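Local coordinates for protein sugar-phosphate aldolase (Thermotoga maritima, PDB 1PVT) that is an aldolase-type protein of the class II aldolase and adducin family, built on a mixed beta-sheet flanked by helices, at residues Ile162-Phe167 / Leu190-Gly195; Ala25-Ile30 / His125-Asn130; Met58-Thr63 / Leu82-Gly87. All blocks are in the same frame, centred on the assembly; numbering follows the deposited sequence.

Contact 1: Ile162-Phe167 / Leu190-Gly195; sequences ISVVEF and LWDKHG
Phe167 lays its ring flat over that of His194, and this face-to-face stack is the tightly packed end of the contact. The planes are only 5° apart and His194 ND1 lies over the centre of the Phe167 ring, 3.2 Å above its plane. With Phe167 CG anti to its own N (chi1 -160°), the ring reaches across to the type II turn that runs from Trp191 to His194. Trp191 comes to the rim of the same ring from another direction, the two planes being oblique, which completes an aromatic cluster of three.

Toward the other end the contact is ordinary parallel sheet pairing. Leu190 N donates to Ser163 O at 2.9 Å, and Leu190 O takes up Val165 N, also at 2.9 Å. A weaker, bent bond from Asp192 N to Val165 O follows as the strands part. Val164 CG1 lies 3.3 Å from Asp192 CB, and Ile162 CD1 meets Leu190 CD1 at 3.7 Å. On the loose, solvent side, Glu166 turns away from the other strand and the end of Lys193 leads off; Glu166 forms salt bridges with Lys178 and Lys182.

Strands 163-165 and 188-191 are joined through helix 173-182 as a beta-alpha-beta unit: Leu175 of that helix packs on Phe167 and Trp191, Leu144 of helix 144-147 lies against Val164 and Leu190, and strand 163-165 ends the sheet within the chain.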
ATOM      1  N   ILE A 162     -13.883   3.826  -4.326  1.00 77.49           N
ATOM      2  CA  ILE A 162     -12.475   4.077  -4.632  1.00 76.33           C
ATOM      3  C   ILE A 162     -12.240   5.196  -5.633  1.00 74.60           C
ATOM      4  O   ILE A 162     -13.163   5.642  -6.312  1.00 74.46           O
ATOM      5  CB  ILE A 162     -11.804   2.811  -5.202  1.00 76.71           C
ATOM      6  CG1 ILE A 162     -12.723   2.174  -6.245  1.00 76.70           C
ATOM      7  CG2 ILE A 162     -11.495   1.836  -4.088  1.00 77.51           C
ATOM      8  CD1 ILE A 162     -12.162   0.934  -6.885  1.00 76.55           C
ATOM      9  N   SER A 163     -10.987   5.623  -5.735  1.00 72.46           N
ATOM     10  CA  SER A 163     -10.618   6.682  -6.660  1.00 71.54           C
ATOM     11  C   SER A 163      -9.342   6.322  -7.411  1.00 71.05           C
ATOM     12  O   SER A 163      -8.466   5.638  -6.879  1.00 70.83           O
ATOM     13  CB  SER A 163     -10.414   7.983  -5.893  1.00 71.38           C
ATOM     14  OG  SER A 163      -9.450   7.800  -4.874  1.00 71.86           O
ATOM     15  N   VAL A 164      -9.247   6.782  -8.653  1.00 70.69           N
ATOM     16  CA  VAL A 164      -8.078   6.512  -9.474  1.00 70.09           C
ATOM     17  C   VAL A 164      -7.142   7.696  -9.349  1.00 71.50           C
ATOM     18  O   VAL A 164      -7.573   8.789  -9.011  1.00 71.37           O
ATOM     19  CB  VAL A 164      -8.463   6.339 -10.947  1.00 68.46           C
ATOM     20  CG1 VAL A 164      -7.239   5.986 -11.758  1.00 67.51           C
ATOM     21  CG2 VAL A 164      -9.519   5.269 -11.085  1.00 66.60           C
ATOM     22  N   VAL A 165      -5.864   7.478  -9.626  1.00 74.25           N
ATOM     23  CA  VAL A 165      -4.871   8.541  -9.531  1.00 77.54           C
ATOM     24  C   VAL A 165      -3.931   8.553 -10.738  1.00 80.65           C
ATOM     25  O   VAL A 165      -3.229   7.573 -10.993  1.00 81.06           O
ATOM     26  CB  VAL A 165      -4.024   8.384  -8.250  1.00 77.08           C
ATOM     27  CG1 VAL A 165      -2.888   9.400  -8.242  1.00 76.58           C
ATOM     28  CG2 VAL A 165      -4.902   8.560  -7.024  1.00 76.85           C
ATOM     29  N   GLU A 166      -3.914   9.666 -11.473  1.00 84.02           N
ATOM     30  CA  GLU A 166      -3.052   9.801 -12.646  1.00 86.61           C
ATOM     31  C   GLU A 166      -1.603   9.613 -12.199  1.00 87.17           C
ATOM     32  O   GLU A 166      -1.030  10.462 -11.511  1.00 87.11           O
ATOM     33  CB  GLU A 166      -3.213  11.180 -13.296  1.00 88.51           C
ATOM     34  CG  GLU A 166      -4.538  11.889 -13.013  1.00 92.34           C
ATOM     35  CD  GLU A 166      -4.631  12.429 -11.582  1.00 94.84           C
ATOM     36  OE1 GLU A 166      -3.665  13.093 -11.129  1.00 95.62           O
ATOM     37  OE2 GLU A 166      -5.669  12.198 -10.915  1.00 95.56           O
ATOM     38  N   PHE A 167      -1.028   8.484 -12.595  1.00 88.10           N
ATOM     39  CA  PHE A 167       0.340   8.131 -12.248  1.00 88.61           C
ATOM     40  C   PHE A 167       1.336   8.921 -13.090  1.00 88.28           C
ATOM     41  O   PHE A 167       1.334   8.818 -14.318  1.00 87.92           O
ATOM     42  CB  PHE A 167       0.548   6.633 -12.481  1.00 89.84           C
ATOM     43  CG  PHE A 167       1.717   6.056 -11.734  1.00 91.10           C
ATOM     44  CD1 PHE A 167       1.535   5.451 -10.494  1.00 91.36           C
ATOM     45  CD2 PHE A 167       3.001   6.121 -12.268  1.00 91.24           C
ATOM     46  CE1 PHE A 167       2.618   4.917  -9.796  1.00 92.10           C
ATOM     47  CE2 PHE A 167       4.089   5.590 -11.576  1.00 91.72           C
ATOM     48  CZ  PHE A 167       3.897   4.986 -10.339  1.00 91.70           C
ATOM     49  N   LEU A 190      -6.513   3.508  -6.691  1.00 61.68           N
ATOM     50  CA  LEU A 190      -5.974   2.773  -7.827  1.00 62.04           C
ATOM     51  C   LEU A 190      -5.054   3.673  -8.611  1.00 63.29           C
ATOM     52  O   LEU A 190      -5.521   4.645  -9.194  1.00 64.40           O
ATOM     53  CB  LEU A 190      -7.091   2.322  -8.761  1.00 59.97           C
ATOM     54  CG  LEU A 190      -7.969   1.157  -8.342  1.00 58.74           C
ATOM     55  CD1 LEU A 190      -9.239   1.225  -9.142  1.00 58.22           C
ATOM     56  CD2 LEU A 190      -7.249  -0.166  -8.554  1.00 57.67           C
ATOM     57  N   TRP A 191      -3.755   3.376  -8.616  1.00 64.66           N
ATOM     58  CA  TRP A 191      -2.821   4.182  -9.400  1.00 65.55           C
ATOM     59  C   TRP A 191      -3.005   3.668 -10.803  1.00 67.90           C
ATOM     60  O   TRP A 191      -2.460   2.630 -11.168  1.00 67.80           O
ATOM     61  CB  TRP A 191      -1.366   3.969  -8.988  1.00 63.11           C
ATOM     62  CG  TRP A 191      -1.028   4.467  -7.624  1.00 61.96           C
ATOM     63  CD1 TRP A 191      -1.820   5.219  -6.797  1.00 61.66           C
ATOM     64  CD2 TRP A 191       0.193   4.239  -6.914  1.00 60.74           C
ATOM     65  NE1 TRP A 191      -1.161   5.469  -5.615  1.00 61.29           N
ATOM     66  CE2 TRP A 191       0.076   4.880  -5.663  1.00 60.76           C
ATOM     67  CE3 TRP A 191       1.372   3.553  -7.214  1.00 59.43           C
ATOM     68  CZ2 TRP A 191       1.096   4.854  -4.715  1.00 60.25           C
ATOM     69  CZ3 TRP A 191       2.384   3.529  -6.271  1.00 60.61           C
ATOM     70  CH2 TRP A 191       2.239   4.176  -5.035  1.00 60.35           C
ATOM     71  N   ASP A 192      -3.795   4.393 -11.581  1.00 71.08           N
ATOM     72  CA  ASP A 192      -4.080   3.999 -12.943  1.00 73.57           C
ATOM     73  C   ASP A 192      -2.841   3.487 -13.661  1.00 73.98           C
ATOM     74  O   ASP A 192      -1.844   4.201 -13.787  1.00 74.18           O
ATOM     75  CB  ASP A 192      -4.690   5.171 -13.711  1.00 75.94           C
ATOM     76  CG  ASP A 192      -5.129   4.779 -15.104  1.00 77.82           C
ATOM     77  OD1 ASP A 192      -4.239   4.571 -15.957  1.00 78.96           O
ATOM     78  OD2 ASP A 192      -6.359   4.665 -15.337  1.00 79.38           O
ATOM     79  N   LYS A 193      -2.918   2.232 -14.100  1.00 74.50           N
ATOM     80  CA  LYS A 193      -1.845   1.571 -14.831  1.00 74.83           C
ATOM     81  C   LYS A 193      -0.742   1.003 -13.928  1.00 74.11           C
ATOM     82  O   LYS A 193       0.136   0.278 -14.399  1.00 75.17           O
ATOM     83  CB  LYS A 193      -1.234   2.551 -15.834  1.00 76.27           C
ATOM     84  CG  LYS A 193      -0.741   1.917 -17.114  1.00 79.17           C
ATOM     85  CD  LYS A 193      -1.900   1.532 -18.014  1.00 81.00           C
ATOM     86  CE  LYS A 193      -1.394   0.947 -19.326  1.00 81.83           C
ATOM     87  NZ  LYS A 193      -2.494   0.717 -20.312  1.00 83.12           N
ATOM     88  N   HIS A 194      -0.787   1.317 -12.636  1.00 72.11           N
ATOM     89  CA  HIS A 194       0.241   0.843 -11.710  1.00 69.66           C
ATOM     90  C   HIS A 194      -0.313   0.189 -10.457  1.00 67.43           C
ATOM     91  O   HIS A 194       0.104   0.499  -9.338  1.00 67.26           O
ATOM     92  CB  HIS A 194       1.157   1.999 -11.307  1.00 70.37           C
ATOM     93  CG  HIS A 194       1.777   2.700 -12.471  1.00 71.08           C
ATOM     94  ND1 HIS A 194       3.133   2.679 -12.713  1.00 72.44           N
ATOM     95  CD2 HIS A 194       1.223   3.405 -13.485  1.00 71.25           C
ATOM     96  CE1 HIS A 194       3.386   3.339 -13.830  1.00 72.60           C
ATOM     97  NE2 HIS A 194       2.243   3.788 -14.318  1.00 71.94           N
ATOM     98  N   GLY A 195      -1.259  -0.716 -10.642  1.00 64.27           N
ATOM     99  CA  GLY A 195      -1.811  -1.406  -9.500  1.00 60.33           C
ATOM    100  C   GLY A 195      -2.626  -0.599  -8.513  1.00 57.11           C
ATOM    101  O   GLY A 195      -3.275   0.389  -8.852  1.00 57.00           O
TER

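Contact 2: Ala25-Ile30 / His125-Asn130; sequences ANAGNI and HTHPLN
His125 and Asn29 pair their backbones in both directions, the hydrogen-bonded pair of a short antiparallel ladder between central strands of the mixed sheet. His125 N donates a hydrogen bond to Asn29 O at 2.9 Å, nearly straight (172° at the hydrogen), and Asn29 N donates one to His125 O at 3.0 Å. The same His125 O also receives the CA-H of Gly28, whose CA is 3.1 Å away. The side chain of His125 leaves the ladder on the same face as that of Asn29, its NE2 hydrogen-bonded to His194 O, while Asn29 OD1 is held by Thr63 OG1.

Thr126 comes next and stands opposite Gly28, the CA atoms 4.4 Å apart. A CB on Gly28 would come up against His125 O and Thr126 OG1, and at its backbone angles (phi 158°, psi 134°) would also be pressed onto the carbonyl oxygen of Ala27. Thr126 OG1 is satisfied by Leu22 O, so this hydroxyl ties the strand to the chain just before the first segment.

At His127, the last residue to touch before Pro128 takes the N-cap position of helix 129-134, the pairing passes from backbone to side chain. Its CG lies anti to the carbonyl carbon (chi1 -55°), which swings the ring back toward the inverse gamma turn centred on Ala27. The methyl of Ala27 packs there, CB sitting 3.3 Å from His127 ND1. The polar side of this meeting is a weak, bent hydrogen bond from the edge of the imidazole: His127 ND1 to Ala27 O, 3.2 Å.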
ATOM      1  N   ALA A  25       7.723 -10.496  -8.774  1.00 51.57           N
ATOM      2  CA  ALA A  25       9.017  -9.859  -8.861  1.00 50.64           C
ATOM      3  C   ALA A  25       9.170  -9.064  -7.576  1.00 51.59           C
ATOM      4  O   ALA A  25       8.915  -9.580  -6.492  1.00 50.92           O
ATOM      5  CB  ALA A  25       9.057  -8.938 -10.061  1.00 49.51           C
ATOM      6  N   ASN A  26       9.564  -7.804  -7.695  1.00 52.51           N
ATOM      7  CA  ASN A  26       9.741  -6.945  -6.531  1.00 53.71           C
ATOM      8  C   ASN A  26       8.725  -5.826  -6.580  1.00 54.54           C
ATOM      9  O   ASN A  26       8.847  -4.836  -5.866  1.00 55.00           O
ATOM     10  CB  ASN A  26      11.131  -6.345  -6.547  1.00 53.71           C
ATOM     11  CG  ASN A  26      11.567  -5.991  -7.940  1.00 55.19           C
ATOM     12  OD1 ASN A  26      10.803  -5.402  -8.713  1.00 55.77           O
ATOM     13  ND2 ASN A  26      12.796  -6.354  -8.283  1.00 56.26           N
ATOM     14  N   ALA A  27       7.727  -5.996  -7.434  1.00 55.19           N
ATOM     15  CA  ALA A  27       6.681  -5.002  -7.617  1.00 56.05           C
ATOM     16  C   ALA A  27       5.644  -5.069  -6.514  1.00 57.00           C
ATOM     17  O   ALA A  27       4.580  -5.682  -6.678  1.00 60.32           O
ATOM     18  CB  ALA A  27       6.006  -5.211  -8.966  1.00 56.10           C
ATOM     19  N   GLY A  28       5.942  -4.429  -5.396  1.00 56.11           N
ATOM     20  CA  GLY A  28       5.008  -4.437  -4.287  1.00 55.22           C
ATOM     21  C   GLY A  28       5.701  -4.152  -2.964  1.00 54.27           C
ATOM     22  O   GLY A  28       6.759  -4.730  -2.669  1.00 55.33           O
ATOM     23  N   ASN A  29       5.112  -3.264  -2.166  1.00 50.78           N
ATOM     24  CA  ASN A  29       5.686  -2.910  -0.886  1.00 47.33           C
ATOM     25  C   ASN A  29       4.597  -2.783   0.126  1.00 45.78           C
ATOM     26  O   ASN A  29       3.424  -2.649  -0.223  1.00 44.83           O
ATOM     27  CB  ASN A  29       6.423  -1.589  -0.995  1.00 46.52           C
ATOM     28  CG  ASN A  29       7.540  -1.645  -1.996  1.00 46.75           C
ATOM     29  OD1 ASN A  29       8.591  -2.250  -1.747  1.00 45.15           O
ATOM     30  ND2 ASN A  29       7.317  -1.032  -3.156  1.00 46.94           N
ATOM     31  N   ILE A  30       5.003  -2.805   1.387  1.00 44.74           N
ATOM     32  CA  ILE A  30       4.075  -2.691   2.497  1.00 43.02           C
ATOM     33  C   ILE A  30       4.659  -1.683   3.460  1.00 45.02           C
ATOM     34  O   ILE A  30       5.872  -1.521   3.524  1.00 45.43           O
ATOM     35  CB  ILE A  30       3.939  -4.040   3.233  1.00 39.41           C
ATOM     36  CG1 ILE A  30       3.497  -5.134   2.243  1.00 34.80           C
ATOM     37  CG2 ILE A  30       2.973  -3.892   4.409  1.00 38.63           C
ATOM     38  CD1 ILE A  30       3.542  -6.539   2.794  1.00 27.85           C
ATOM     39  N   HIS A 125       0.781  -1.892  -1.231  1.00 43.05           N
ATOM     40  CA  HIS A 125       0.765  -1.542  -2.653  1.00 43.90           C
ATOM     41  C   HIS A 125       1.235  -2.738  -3.497  1.00 45.44           C
ATOM     42  O   HIS A 125       2.356  -3.237  -3.320  1.00 44.59           O
ATOM     43  CB  HIS A 125       1.671  -0.343  -2.941  1.00 42.47           C
ATOM     44  CG  HIS A 125       1.891  -0.100  -4.404  1.00 42.13           C
ATOM     45  ND1 HIS A 125       3.137  -0.168  -4.991  1.00 41.56           N
ATOM     46  CD2 HIS A 125       1.018   0.165  -5.405  1.00 41.36           C
ATOM     47  CE1 HIS A 125       3.021   0.044  -6.290  1.00 41.51           C
ATOM     48  NE2 HIS A 125       1.746   0.249  -6.567  1.00 41.40           N
ATOM     49  N   THR A 126       0.386  -3.189  -4.418  1.00 46.78           N
ATOM     50  CA  THR A 126       0.730  -4.332  -5.252  1.00 47.43           C
ATOM     51  C   THR A 126       0.063  -4.210  -6.623  1.00 48.51           C
ATOM     52  O   THR A 126      -0.704  -3.278  -6.857  1.00 48.06           O
ATOM     53  CB  THR A 126       0.315  -5.647  -4.534  1.00 47.20           C
ATOM     54  OG1 THR A 126       0.999  -6.760  -5.125  1.00 48.25           O
ATOM     55  CG2 THR A 126      -1.188  -5.852  -4.611  1.00 44.73           C
ATOM     56  N   HIS A 127       0.368  -5.140  -7.525  1.00 50.73           N
ATOM     57  CA  HIS A 127      -0.183  -5.121  -8.882  1.00 52.83           C
ATOM     58  C   HIS A 127      -1.031  -6.339  -9.198  1.00 52.27           C
ATOM     59  O   HIS A 127      -0.581  -7.269  -9.860  1.00 52.16           O
ATOM     60  CB  HIS A 127       0.948  -5.038  -9.909  1.00 55.87           C
ATOM     61  CG  HIS A 127       1.862  -3.881  -9.687  1.00 59.31           C
ATOM     62  ND1 HIS A 127       2.991  -3.970  -8.903  1.00 61.25           N
ATOM     63  CD2 HIS A 127       1.762  -2.583 -10.059  1.00 60.84           C
ATOM     64  CE1 HIS A 127       3.544  -2.773  -8.796  1.00 62.69           C
ATOM     65  NE2 HIS A 127       2.817  -1.913  -9.488  1.00 61.85           N
ATOM     66  N   PRO A 128      -2.279  -6.347  -8.735  1.00 51.62           N
ATOM     67  CA  PRO A 128      -3.151  -7.484  -8.997  1.00 51.42           C
ATOM     68  C   PRO A 128      -3.383  -7.637 -10.489  1.00 51.62           C
ATOM     69  O   PRO A 128      -3.713  -6.669 -11.173  1.00 51.82           O
ATOM     70  CB  PRO A 128      -4.428  -7.107  -8.262  1.00 51.75           C
ATOM     71  CG  PRO A 128      -3.936  -6.272  -7.145  1.00 51.16           C
ATOM     72  CD  PRO A 128      -2.938  -5.388  -7.842  1.00 51.95           C
ATOM     73  N   LEU A 129      -3.211  -8.861 -10.975  1.00 51.16           N
ATOM     74  CA  LEU A 129      -3.396  -9.201 -12.379  1.00 50.19           C
ATOM     75  C   LEU A 129      -4.716  -8.716 -12.992  1.00 49.95           C
ATOM     76  O   LEU A 129      -4.729  -8.056 -14.026  1.00 49.34           O
ATOM     77  CB  LEU A 129      -3.303 -10.715 -12.524  1.00 50.55           C
ATOM     78  CG  LEU A 129      -4.130 -11.336 -13.643  1.00 51.27           C
ATOM     79  CD1 LEU A 129      -3.541 -10.941 -14.972  1.00 51.66           C
ATOM     80  CD2 LEU A 129      -4.147 -12.846 -13.501  1.00 51.77           C
ATOM     81  N   ASN A 130      -5.828  -9.057 -12.363  1.00 49.49           N
ATOM     82  CA  ASN A 130      -7.121  -8.664 -12.889  1.00 49.94           C
ATOM     83  C   ASN A 130      -7.387  -7.180 -12.843  1.00 50.46           C
ATOM     84  O   ASN A 130      -7.928  -6.618 -13.787  1.00 50.62           O
ATOM     85  CB  ASN A 130      -8.225  -9.402 -12.148  1.00 51.59           C
ATOM     86  CG  ASN A 130      -8.339 -10.844 -12.577  1.00 52.31           C
ATOM     87  OD1 ASN A 130      -8.918 -11.145 -13.615  1.00 53.66           O
ATOM     88  ND2 ASN A 130      -7.768 -11.745 -11.792  1.00 53.65           N
TER

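Contact 3: Met58-Thr63 / Leu82-Gly87; sequences MYLLIT and LHVLPG
Met58, modelled as selenomethionine, faces Val84, and Leu60 faces Leu82, as the two hydrogen-bonded pairs of an antiparallel ladder. Each pair is joined by two backbone bonds. Met58 N donates to Val84 O at 3.1 Å; the return bond from Val84 N to Met58 O is nearly straight, although its modelled length is doubtfully short. In the second pair, Leu60 N reaches Leu82 O at 2.9 Å, and Leu82 N answers to Leu60 O at 2.8 Å. Between these pairs, Tyr59 and His83 form the non-hydrogen-bonded pair, where Tyr59 CA lies 3.0 Å from Leu82 O in a CA-H...O contact. That oxygen therefore serves both an amide and a CA-H.

The aromatic interaction belongs to the face bearing Tyr59 and His83. Their rings overlap as an offset stack, with centroids 3.9 Å apart and planes inclined by 27°, though the closest approach of the two rings is too short to be trusted and the fine spacing is doubtful. The imidazole lies over one face of the phenol ring, displaced toward its rim, whereas the hydroxyl of Tyr59 is hydrogen-bonded to Tyr41 OH.

Apolar contacts fill the other face. Met58 and Val84 extend alongside each other in one direction, with Met58 CG 3.5 Å from Val84 CB. Leu60 reaches diagonally across the ladder, its CD2 meeting Val84 CG2 at 3.4 Å. Farther along, Ile62 CG2 touches Leu82 CD1 at 3.9 Å.

Helix 103-115 covers this apolar face, through His110 on Met58 and Leu60 and Leu107 on Val84; Leu61 points instead to helix 2-19, while strands 28-34 and 89-92 continue the sheet on either side of the pair.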
HETATM    1  N   MSE A  58       7.575  10.131  13.534  1.00 84.09           N
HETATM    2  CA  MSE A  58       6.950   8.805  13.550  1.00 80.91           C
HETATM    3  C   MSE A  58       7.940   7.673  13.338  1.00 76.49           C
HETATM    4  O   MSE A  58       9.093   7.890  12.983  1.00 74.03           O
HETATM    5  CB  MSE A  58       5.866   8.695  12.470  1.00 84.02           C
HETATM    6  CG  MSE A  58       6.412   8.777  11.045  1.00 88.23           C
HETATM    7 SE   MSE A  58       5.212   8.151   9.636  1.00 93.87          SE
HETATM    8  CE  MSE A  58       4.294   9.799   9.195  1.00 91.77           C
ATOM      9  N   TYR A  59       7.463   6.457  13.570  1.00 73.64           N
ATOM     10  CA  TYR A  59       8.252   5.251  13.371  1.00 70.50           C
ATOM     11  C   TYR A  59       7.450   4.397  12.410  1.00 68.38           C
ATOM     12  O   TYR A  59       6.291   4.083  12.673  1.00 68.53           O
ATOM     13  CB  TYR A  59       8.409   4.466  14.666  1.00 69.59           C
ATOM     14  CG  TYR A  59       9.272   5.111  15.708  1.00 68.95           C
ATOM     15  CD1 TYR A  59      10.653   4.932  15.715  1.00 67.93           C
ATOM     16  CD2 TYR A  59       8.699   5.852  16.733  1.00 69.49           C
ATOM     17  CE1 TYR A  59      11.437   5.470  16.732  1.00 67.86           C
ATOM     18  CE2 TYR A  59       9.468   6.395  17.745  1.00 68.57           C
ATOM     19  CZ  TYR A  59      10.831   6.201  17.750  1.00 68.02           C
ATOM     20  OH  TYR A  59      11.558   6.722  18.797  1.00 67.59           O
ATOM     21  N   LEU A  60       8.044   4.025  11.288  1.00 65.70           N
ATOM     22  CA  LEU A  60       7.311   3.190  10.363  1.00 63.17           C
ATOM     23  C   LEU A  60       8.154   2.058   9.786  1.00 60.67           C
ATOM     24  O   LEU A  60       9.361   2.200   9.526  1.00 59.04           O
ATOM     25  CB  LEU A  60       6.693   4.026   9.230  1.00 63.58           C
ATOM     26  CG  LEU A  60       7.478   4.167   7.921  1.00 64.09           C
ATOM     27  CD1 LEU A  60       6.532   4.464   6.760  1.00 62.94           C
ATOM     28  CD2 LEU A  60       8.528   5.250   8.073  1.00 65.98           C
ATOM     29  N   LEU A  61       7.482   0.921   9.622  1.00 57.55           N
ATOM     30  CA  LEU A  61       8.058  -0.289   9.070  1.00 53.59           C
ATOM     31  C   LEU A  61       7.684  -0.292   7.602  1.00 51.40           C
ATOM     32  O   LEU A  61       6.517  -0.131   7.252  1.00 50.69           O
ATOM     33  CB  LEU A  61       7.455  -1.517   9.763  1.00 53.13           C
ATOM     34  CG  LEU A  61       7.987  -1.905  11.148  1.00 51.67           C
ATOM     35  CD1 LEU A  61       6.979  -2.784  11.880  1.00 49.05           C
ATOM     36  CD2 LEU A  61       9.338  -2.606  10.982  1.00 49.87           C
ATOM     37  N   ILE A  62       8.675  -0.452   6.740  1.00 49.41           N
ATOM     38  CA  ILE A  62       8.401  -0.476   5.319  1.00 48.14           C
ATOM     39  C   ILE A  62       9.364  -1.435   4.650  1.00 47.32           C
ATOM     40  O   ILE A  62      10.509  -1.579   5.065  1.00 46.03           O
ATOM     41  CB  ILE A  62       8.549   0.927   4.695  1.00 48.19           C
ATOM     42  CG1 ILE A  62       8.094   0.908   3.234  1.00 47.89           C
ATOM     43  CG2 ILE A  62       9.997   1.368   4.760  1.00 48.32           C
ATOM     44  CD1 ILE A  62       8.070   2.274   2.580  1.00 47.44           C
ATOM     45  N   THR A  63       8.882  -2.113   3.621  1.00 48.16           N
ATOM     46  CA  THR A  63       9.711  -3.055   2.901  1.00 47.66           C
ATOM     47  C   THR A  63      10.902  -2.278   2.362  1.00 48.66           C
ATOM     48  O   THR A  63      10.791  -1.093   2.056  1.00 48.95           O
ATOM     49  CB  THR A  63       8.915  -3.737   1.747  1.00 46.56           C
ATOM     50  OG1 THR A  63       8.115  -2.767   1.059  1.00 45.61           O
ATOM     51  CG2 THR A  63       8.001  -4.804   2.296  1.00 43.78           C
ATOM     52  N   LEU A  82      11.925   2.343  10.716  1.00 57.15           N
ATOM     53  CA  LEU A  82      12.517   3.653  10.592  1.00 58.32           C
ATOM     54  C   LEU A  82      11.937   4.666  11.540  1.00 60.00           C
ATOM     55  O   LEU A  82      10.781   4.567  11.954  1.00 60.89           O
ATOM     56  CB  LEU A  82      12.319   4.161   9.175  1.00 57.10           C
ATOM     57  CG  LEU A  82      12.735   3.206   8.068  1.00 56.42           C
ATOM     58  CD1 LEU A  82      12.273   3.791   6.749  1.00 54.51           C
ATOM     59  CD2 LEU A  82      14.251   2.981   8.092  1.00 55.43           C
ATOM     60  N   HIS A  83      12.756   5.647  11.884  1.00 61.59           N
ATOM     61  CA  HIS A  83      12.302   6.724  12.735  1.00 63.42           C
ATOM     62  C   HIS A  83      12.311   7.935  11.807  1.00 63.76           C
ATOM     63  O   HIS A  83      13.362   8.326  11.273  1.00 62.36           O
ATOM     64  CB  HIS A  83      13.242   6.927  13.925  1.00 65.66           C
ATOM     65  CG  HIS A  83      12.747   7.938  14.914  1.00 68.32           C
ATOM     66  ND1 HIS A  83      11.441   7.965  15.358  1.00 69.55           N
ATOM     67  CD2 HIS A  83      13.379   8.957  15.543  1.00 68.70           C
ATOM     68  CE1 HIS A  83      11.290   8.958  16.216  1.00 69.45           C
ATOM     69  NE2 HIS A  83      12.450   9.576  16.346  1.00 69.45           N
ATOM     70  N   VAL A  84      11.124   8.495  11.590  1.00 65.17           N
ATOM     71  CA  VAL A  84      10.964   9.641  10.713  1.00 66.54           C
ATOM     72  C   VAL A  84      11.010  10.952  11.489  1.00 67.64           C
ATOM     73  O   VAL A  84      10.086  11.307  12.236  1.00 66.61           O
ATOM     74  CB  VAL A  84       9.647   9.532   9.913  1.00 66.36           C
ATOM     75  CG1 VAL A  84       9.457  10.748   9.035  1.00 66.91           C
ATOM     76  CG2 VAL A  84       9.682   8.282   9.046  1.00 65.61           C
ATOM     77  N   LEU A  85      12.125  11.653  11.305  1.00 69.23           N
ATOM     78  CA  LEU A  85      12.364  12.926  11.956  1.00 70.97           C
ATOM     79  C   LEU A  85      12.370  14.026  10.938  1.00 72.21           C
ATOM     80  O   LEU A  85      13.035  13.927   9.900  1.00 72.81           O
ATOM     81  CB  LEU A  85      13.709  12.921  12.674  1.00 69.94           C
ATOM     82  CG  LEU A  85      13.707  12.047  13.923  1.00 69.51           C
ATOM     83  CD1 LEU A  85      15.115  11.960  14.460  1.00 69.19           C
ATOM     84  CD2 LEU A  85      12.729  12.616  14.957  1.00 66.83           C
ATOM     85  N   PRO A  86      11.624  15.098  11.222  1.00 72.86           N
ATOM     86  CA  PRO A  86      11.563  16.229  10.302  1.00 72.36           C
ATOM     87  C   PRO A  86      12.975  16.551   9.848  1.00 71.91           C
ATOM     88  O   PRO A  86      13.959  16.005  10.362  1.00 71.19           O
ATOM     89  CB  PRO A  86      10.968  17.336  11.164  1.00 72.91           C
ATOM     90  CG  PRO A  86      10.049  16.579  12.086  1.00 74.18           C
ATOM     91  CD  PRO A  86      10.881  15.376  12.466  1.00 73.66           C
ATOM     92  N   GLY A  87      13.082  17.445   8.886  1.00 72.01           N
ATOM     93  CA  GLY A  87      14.398  17.795   8.418  1.00 73.02           C
ATOM     94  C   GLY A  87      14.677  16.977   7.195  1.00 73.94           C
ATOM     95  O   GLY A  87      13.758  16.621   6.461  1.00 73.92           O
TER

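How the contacts relate
Followed from the N terminus, the chain first lays down 25-30, which waits for 125-130 to close contact 2 across a long loop. Within that loop contact 3 opens and closes, pairing 58-63 with 82-87; the two are nested. Contact 1 comes later, in series, joining 162-167 to 190-195 over a short crossover. None of the three cross. All belong to one mixed sheet: contact 2 lies centrally, while contacts 1 and 3 sit toward its two ends, about 25 Å apart between centres, and do not touch. Contact 2 touches both of the others, meeting contact 3 through the backbones of Ile30 and Thr63 on neighbouring strands.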